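Local coordinates for protein sarcosine oxidase (Pyrococcus horikoshii, PDB 1Y56) that probably oxidises L-proline as the FAD-binding beta subunit of an L-proline dehydrogenase complex that also carries flavin mononucleotide, at residues B[169-182]-B[185-197]. Numbering follows the deposited sequence.
With FAD (flavin-adenine dinucleotide), chain I.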
loop_
_atom_site.group_PDB
_atom_site.type_symbol
_atom_site.label_atom_id
_atom_site.label_comp_id
_atom_site.label_asym_id
_atom_site.label_seq_id
_atom_site.Cartn_x
_atom_site.Cartn_y
_atom_site.Cartn_z
ATOM N N TYR B 169 -13.301 -34.722 -7.682
ATOM C CA TYR B 169 -12.514 -33.550 -8.044
ATOM C C TYR B 169 -11.148 -33.983 -8.577
ATOM O O TYR B 169 -10.092 -33.721 -8.007
ATOM C CB TYR B 169 -12.546 -32.454 -6.964
ATOM C CG TYR B 169 -13.871 -31.685 -6.960
ATOM C CD1 TYR B 169 -15.039 -32.272 -6.463
ATOM C CD2 TYR B 169 -13.955 -30.372 -7.458
ATOM C CE1 TYR B 169 -16.249 -31.586 -6.460
ATOM C CE2 TYR B 169 -15.170 -29.669 -7.455
ATOM C CZ TYR B 169 -16.314 -30.291 -6.960
ATOM O OH TYR B 169 -17.536 -29.634 -6.957
ATOM N N THR B 170 -11.221 -34.677 -9.703
ATOM C CA THR B 170 -10.102 -35.404 -10.267
ATOM C C THR B 170 -10.035 -35.128 -11.774
ATOM O O THR B 170 -10.908 -35.553 -12.543
ATOM C CB THR B 170 -10.238 -36.934 -9.978
ATOM O OG1 THR B 170 -10.697 -37.124 -8.634
ATOM C CG2 THR B 170 -8.910 -37.670 -10.175
ATOM N N GLU B 171 -8.995 -34.399 -12.180
ATOM C CA GLU B 171 -8.824 -33.981 -13.569
ATOM C C GLU B 171 -7.766 -34.823 -14.265
ATOM O O GLU B 171 -6.721 -35.129 -13.682
ATOM C CB GLU B 171 -8.452 -32.505 -13.636
ATOM C CG GLU B 171 -8.412 -31.948 -15.033
ATOM C CD GLU B 171 -8.497 -30.435 -15.066
ATOM O OE1 GLU B 171 -9.124 -29.849 -14.154
ATOM O OE2 GLU B 171 -7.946 -29.827 -16.010
ATOM N N VAL B 172 -8.061 -35.213 -15.500
ATOM C CA VAL B 172 -7.088 -35.870 -16.340
ATOM C C VAL B 172 -6.228 -34.799 -16.981
ATOM O O VAL B 172 -6.732 -33.784 -17.480
ATOM C CB VAL B 172 -7.760 -36.719 -17.407
ATOM C CG1 VAL B 172 -6.769 -37.152 -18.492
ATOM C CG2 VAL B 172 -8.398 -37.912 -16.753
ATOM N N LYS B 173 -4.921 -35.036 -16.944
ATOM C CA LYS B 173 -3.945 -34.109 -17.483
ATOM C C LYS B 173 -3.069 -34.739 -18.572
ATOM O O LYS B 173 -2.635 -34.043 -19.479
ATOM C CB LYS B 173 -3.113 -33.505 -16.342
ATOM C CG LYS B 173 -3.743 -32.228 -15.747
ATOM C CD LYS B 173 -3.607 -32.111 -14.209
ATOM C CE LYS B 173 -2.229 -31.603 -13.725
ATOM N NZ LYS B 173 -1.136 -32.593 -13.937
ATOM N N GLY B 174 -2.827 -36.047 -18.487
ATOM C CA GLY B 174 -2.023 -36.762 -19.482
ATOM C C GLY B 174 -2.259 -38.266 -19.555
ATOM O O GLY B 174 -3.141 -38.809 -18.881
ATOM N N PHE B 175 -1.474 -38.941 -20.390
ATOM C CA PHE B 175 -1.529 -40.389 -20.515
ATOM C C PHE B 175 -0.127 -40.963 -20.482
ATOM O O PHE B 175 0.788 -40.387 -21.062
ATOM C CB PHE B 175 -2.161 -40.790 -21.845
ATOM C CG PHE B 175 -3.625 -40.495 -21.943
ATOM C CD1 PHE B 175 -4.563 -41.405 -21.480
ATOM C CD2 PHE B 175 -4.070 -39.317 -22.520
ATOM C CE1 PHE B 175 -5.924 -41.140 -21.577
ATOM C CE2 PHE B 175 -5.431 -39.047 -22.623
ATOM C CZ PHE B 175 -6.358 -39.961 -22.149
ATOM N N LEU B 176 0.041 -42.097 -19.808
ATOM C CA LEU B 176 1.247 -42.893 -19.954
ATOM C C LEU B 176 1.021 -43.853 -21.096
ATOM O O LEU B 176 0.242 -44.799 -20.980
ATOM C CB LEU B 176 1.544 -43.674 -18.684
ATOM C CG LEU B 176 2.344 -42.951 -17.608
ATOM C CD1 LEU B 176 1.449 -41.983 -16.827
ATOM C CD2 LEU B 176 3.018 -43.970 -16.680
ATOM N N ILE B 177 1.681 -43.587 -22.215
ATOM C CA ILE B 177 1.578 -44.445 -23.387
ATOM C C ILE B 177 2.937 -45.056 -23.675
ATOM O O ILE B 177 3.884 -44.342 -23.991
ATOM C CB ILE B 177 1.041 -43.682 -24.615
ATOM C CG1 ILE B 177 -0.383 -43.188 -24.340
ATOM C CG2 ILE B 177 1.076 -44.569 -25.856
ATOM C CD1 ILE B 177 -0.904 -42.209 -25.358
ATOM N N GLU B 178 3.023 -46.377 -23.536
ATOM C CA GLU B 178 4.267 -47.122 -23.775
ATOM C C GLU B 178 4.567 -47.216 -25.256
ATOM O O GLU B 178 5.196 -46.319 -25.826
ATOM C CB GLU B 178 4.188 -48.534 -23.189
ATOM C CG GLU B 178 5.527 -49.102 -22.709
ATOM C CD GLU B 178 5.942 -48.550 -21.342
ATOM O OE1 GLU B 178 6.179 -49.371 -20.419
ATOM O OE2 GLU B 178 6.021 -47.304 -21.191
ATOM N N ASN B 179 4.132 -48.300 -25.889
ATOM C CA ASN B 179 4.355 -48.408 -27.315
ATOM C C ASN B 179 3.224 -47.689 -28.009
ATOM O O ASN B 179 3.256 -46.467 -28.151
ATOM C CB ASN B 179 4.482 -49.857 -27.766
ATOM C CG ASN B 179 5.579 -50.039 -28.799
ATOM O OD1 ASN B 179 5.365 -50.646 -29.852
ATOM N ND2 ASN B 179 6.765 -49.503 -28.505
ATOM N N ASN B 180 2.217 -48.436 -28.425
ATOM C CA ASN B 180 0.948 -47.818 -28.707
ATOM C C ASN B 180 -0.065 -48.321 -27.697
ATOM O O ASN B 180 -1.263 -48.219 -27.911
ATOM C CB ASN B 180 0.535 -48.063 -30.155
ATOM C CG ASN B 180 1.325 -47.195 -31.140
ATOM O OD1 ASN B 180 1.867 -46.148 -30.771
ATOM N ND2 ASN B 180 1.382 -47.625 -32.400
ATOM N N GLU B 181 0.452 -48.858 -26.592
ATOM C CA GLU B 181 -0.339 -49.283 -25.453
ATOM C C GLU B 181 -0.571 -48.125 -24.505
ATOM O O GLU B 181 0.370 -47.450 -24.118
ATOM C CB GLU B 181 0.401 -50.379 -24.671
ATOM C CG GLU B 181 -0.247 -51.765 -24.684
ATOM C CD GLU B 181 -0.175 -52.437 -26.054
ATOM O OE1 GLU B 181 0.952 -52.745 -26.511
ATOM O OE2 GLU B 181 -1.245 -52.661 -26.669
ATOM N N ILE B 182 -1.823 -47.901 -24.126
ATOM C CA ILE B 182 -2.112 -47.084 -22.961
ATOM C C ILE B 182 -1.627 -47.877 -21.747
ATOM O O ILE B 182 -1.843 -49.084 -21.663
ATOM C CB ILE B 182 -3.628 -46.805 -22.812
ATOM C CG1 ILE B 182 -4.146 -45.984 -23.988
ATOM C CG2 ILE B 182 -3.939 -46.089 -21.490
ATOM C CD1 ILE B 182 -5.660 -45.993 -24.114
ATOM N N VAL B 185 -3.474 -43.380 -16.874
ATOM C CA VAL B 185 -4.045 -42.061 -17.036
ATOM C C VAL B 185 -3.502 -41.156 -15.926
ATOM O O VAL B 185 -3.759 -41.364 -14.748
ATOM C CB VAL B 185 -5.602 -42.103 -17.144
ATOM C CG1 VAL B 185 -6.194 -43.036 -16.115
ATOM C CG2 VAL B 185 -6.210 -40.711 -17.037
ATOM N N LYS B 186 -2.697 -40.181 -16.334
ATOM C CA LYS B 186 -2.058 -39.224 -15.436
ATOM C C LYS B 186 -3.105 -38.205 -14.998
ATOM O O LYS B 186 -3.848 -37.677 -15.832
ATOM C CB LYS B 186 -0.897 -38.538 -16.178
ATOM C CG LYS B 186 0.272 -38.086 -15.301
ATOM C CD LYS B 186 0.101 -36.651 -14.751
ATOM C CE LYS B 186 0.966 -36.403 -13.500
ATOM N NZ LYS B 186 2.426 -36.588 -13.762
ATOM N N THR B 187 -3.202 -37.953 -13.696
ATOM C CA THR B 187 -4.162 -36.950 -13.193
ATOM C C THR B 187 -3.521 -35.938 -12.237
ATOM O O THR B 187 -2.327 -36.017 -11.920
ATOM C CB THR B 187 -5.405 -37.570 -12.483
ATOM O OG1 THR B 187 -5.079 -37.899 -11.128
ATOM C CG2 THR B 187 -5.933 -38.803 -13.208
ATOM N N ASN B 188 -4.332 -34.989 -11.785
ATOM C CA ASN B 188 -3.933 -34.041 -10.757
ATOM C C ASN B 188 -3.801 -34.663 -9.369
ATOM O O ASN B 188 -3.438 -33.975 -8.426
ATOM C CB ASN B 188 -4.927 -32.871 -10.712
ATOM C CG ASN B 188 -6.302 -33.267 -10.165
ATOM O OD1 ASN B 188 -6.899 -32.515 -9.423
ATOM N ND2 ASN B 188 -6.802 -34.437 -10.541
ATOM N N LYS B 189 -4.112 -35.952 -9.248
ATOM C CA LYS B 189 -4.024 -36.676 -7.981
ATOM C C LYS B 189 -3.299 -38.033 -8.110
ATOM O O LYS B 189 -3.603 -38.995 -7.392
ATOM C CB LYS B 189 -5.422 -36.872 -7.413
ATOM C CG LYS B 189 -5.965 -35.653 -6.747
ATOM C CD LYS B 189 -7.450 -35.785 -6.453
ATOM C CE LYS B 189 -7.927 -34.585 -5.644
ATOM N NZ LYS B 189 -9.344 -34.719 -5.198
ATOM N N GLY B 190 -2.340 -38.109 -9.029
ATOM C CA GLY B 190 -1.565 -39.337 -9.229
ATOM C C GLY B 190 -1.920 -40.007 -10.542
ATOM O O GLY B 190 -2.775 -39.501 -11.283
ATOM N N ILE B 191 -1.265 -41.134 -10.842
ATOM C CA ILE B 191 -1.550 -41.866 -12.075
ATOM C C ILE B 191 -2.400 -43.091 -11.760
ATOM O O ILE B 191 -2.259 -43.683 -10.697
ATOM C CB ILE B 191 -0.248 -42.164 -12.944
ATOM C CG1 ILE B 191 0.009 -43.672 -13.171
ATOM C CG2 ILE B 191 0.978 -41.360 -12.436
ATOM C CD1 ILE B 191 0.938 -44.396 -12.128
ATOM N N ILE B 192 -3.316 -43.433 -12.659
ATOM C CA ILE B 192 -4.080 -44.670 -12.543
ATOM C C ILE B 192 -3.656 -45.580 -13.670
ATOM O O ILE B 192 -3.685 -45.178 -14.834
ATOM C CB ILE B 192 -5.590 -44.432 -12.656
ATOM C CG1 ILE B 192 -6.064 -43.542 -11.520
ATOM C CG2 ILE B 192 -6.348 -45.752 -12.612
ATOM C CD1 ILE B 192 -7.486 -43.053 -11.665
ATOM N N LYS B 193 -3.257 -46.803 -13.329
ATOM C CA LYS B 193 -2.924 -47.800 -14.342
ATOM C C LYS B 193 -4.167 -48.368 -15.007
ATOM O O LYS B 193 -5.100 -48.794 -14.325
ATOM C CB LYS B 193 -2.091 -48.933 -13.752
ATOM C CG LYS B 193 -0.607 -48.809 -14.028
ATOM C CD LYS B 193 0.094 -47.834 -13.074
ATOM C CE LYS B 193 0.353 -48.471 -11.708
ATOM N NZ LYS B 193 0.816 -49.888 -11.839
ATOM N N THR B 194 -4.164 -48.368 -16.340
ATOM C CA THR B 194 -5.262 -48.901 -17.135
ATOM C C THR B 194 -4.805 -49.195 -18.568
ATOM O O THR B 194 -3.849 -48.609 -19.061
ATOM C CB THR B 194 -6.458 -47.924 -17.154
ATOM O OG1 THR B 194 -7.577 -48.527 -17.827
ATOM C CG2 THR B 194 -6.079 -46.611 -17.833
ATOM N N GLY B 195 -5.491 -50.106 -19.239
ATOM C CA GLY B 195 -5.194 -50.373 -20.637
ATOM C C GLY B 195 -6.295 -49.899 -21.558
ATOM O O GLY B 195 -6.080 -49.771 -22.759
ATOM N N ILE B 196 -7.471 -49.633 -20.988
ATOM C CA ILE B 196 -8.657 -49.214 -21.742
ATOM C C ILE B 196 -9.204 -47.887 -21.212
ATOM O O ILE B 196 -9.588 -47.795 -20.031
ATOM C CB ILE B 196 -9.780 -50.261 -21.623
ATOM C CG1 ILE B 196 -9.280 -51.653 -22.034
ATOM C CG2 ILE B 196 -11.020 -49.828 -22.408
ATOM C CD1 ILE B 196 -10.134 -52.797 -21.466
ATOM N N VAL B 197 -9.247 -46.863 -22.072
ATOM C CA VAL B 197 -9.849 -45.577 -21.677
ATOM C C VAL B 197 -10.946 -45.113 -22.635
ATOM O O VAL B 197 -10.868 -45.371 -23.848
ATOM C CB VAL B 197 -8.805 -44.434 -21.429
ATOM C CG1 VAL B 197 -7.468 -44.986 -20.969
ATOM C CG2 VAL B 197 -8.613 -43.593 -22.647
HETATM P PA FAD I . -20.894 -33.231 -20.304
HETATM O O1A FAD I . -20.267 -31.895 -20.568
HETATM O O2A FAD I . -22.197 -33.275 -19.550
HETATM O O5B FAD I . -19.801 -34.175 -19.604
HETATM C C5B FAD I . -18.419 -34.037 -19.889
HETATM C C4B FAD I . -17.705 -33.989 -18.552
HETATM O O4B FAD I . -16.314 -34.208 -18.757
HETATM C C3B FAD I . -17.843 -32.641 -17.849
HETATM O O3B FAD I . -18.584 -32.803 -16.629
HETATM C C2B FAD I . -16.412 -32.196 -17.595
HETATM O O2B FAD I . -16.168 -31.751 -16.270
HETATM C C1B FAD I . -15.615 -33.459 -17.777
HETATM N N9A FAD I . -14.217 -33.174 -18.164
HETATM C C8A FAD I . -13.774 -32.326 -19.112
HETATM N N7A FAD I . -12.421 -32.359 -19.111
HETATM C C5A FAD I . -12.030 -33.230 -18.159
HETATM C C6A FAD I . -10.795 -33.683 -17.709
HETATM N N6A FAD I . -9.647 -33.226 -18.269
HETATM N N1A FAD I . -10.748 -34.586 -16.711
HETATM C C2A FAD I . -11.876 -35.059 -16.139
HETATM N N3A FAD I . -13.084 -34.644 -16.551
HETATM C C4A FAD I . -13.174 -33.738 -17.563
HETATM N N1 FAD I . -29.488 -32.746 -25.054
HETATM C C2 FAD I . -30.626 -33.455 -25.169
HETATM O O2 FAD I . -30.550 -34.663 -25.459
HETATM N N3 FAD I . -31.843 -32.907 -24.982
HETATM C C4 FAD I . -32.001 -31.608 -24.660
HETATM O O4 FAD I . -33.142 -31.118 -24.481
HETATM C C4X FAD I . -30.876 -30.803 -24.534
HETATM N N5 FAD I . -30.948 -29.485 -24.217
HETATM C C5X FAD I . -29.818 -28.740 -24.095
HETATM C C6 FAD I . -29.936 -27.385 -23.764
HETATM C C7 FAD I . -28.795 -26.589 -23.621
HETATM C C7M FAD I . -28.940 -25.126 -23.265
HETATM C C8 FAD I . -27.530 -27.164 -23.817
HETATM C C8M FAD I . -26.289 -26.372 -23.683
HETATM C C9 FAD I . -27.410 -28.513 -24.149
HETATM C C9A FAD I . -28.543 -29.315 -24.286
HETATM N N10 FAD I . -28.396 -30.618 -24.606
HETATM C C10 FAD I . -29.543 -31.436 -24.750
HETATM C "C1'" FAD I . -27.065 -31.174 -24.824
HETATM C "C2'" FAD I . -26.668 -32.077 -23.687
HETATM O "O2'" FAD I . -26.475 -31.257 -22.542
HETATM C "C3'" FAD I . -25.352 -32.731 -24.040
HETATM O "O3'" FAD I . -25.478 -33.405 -25.299
HETATM C "C4'" FAD I . -24.966 -33.723 -22.959
HETATM O "O4'" FAD I . -24.871 -33.084 -21.673
HETATM C "C5'" FAD I . -23.636 -34.377 -23.286
HETATM O "O5'" FAD I . -23.277 -35.096 -22.114
HETATM P P FAD I . -21.749 -35.459 -21.885
HETATM O O1P FAD I . -21.219 -35.986 -23.193
HETATM O O2P FAD I . -21.686 -36.276 -20.626
HETATM O O3P FAD I . -21.116 -33.988 -21.702
#
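V172 and V185 meet methyl to methyl, CG2 to CG2 at 3.6 Å, their side chains crossing at about a right angle on the buried face. Further along that face, V197 wedges between two partners: CG1 lies 3.7 Å from I182 CG2, while CG2 meets F175 CE1 obliquely. Helix 205-212 and strand 8-11 supply further apolar neighbours for V172 and F175. The backbone pairing of the antiparallel hairpin of strands 172-177 and 182-187 is interrupted by a classic beta bulge: K186 O accepts from both K173 N and G174 N, on nearly straight N-H paths (175° and 173°) from the same face of its carbonyl plane. Just before the bulge, V172 pairs with the FAD adenine through its backbone, N to N1A at 3.0 Å and N6A to O, a pairing consistent with selection of adenine. T187 OG1, set between its own N and carbonyl carbon (chi1 82°), accepts from K189 N in an ST turn and donates to G190 O at 2.8 Å; a valine here would probably leave K189 N without its acceptor and the turn freer to shift. This turn brings N188 N to E171 O at 3.1 Å. At the exposed end of the hairpin the extended chain of K189 brings NZ to Y169 O, a hydrogen bond of 3.1 Å that arrives from above the carbonyl plane. The face away from F175 and V185 is looser: L176 CD1 approaches I191 CB only to 4.2 Å.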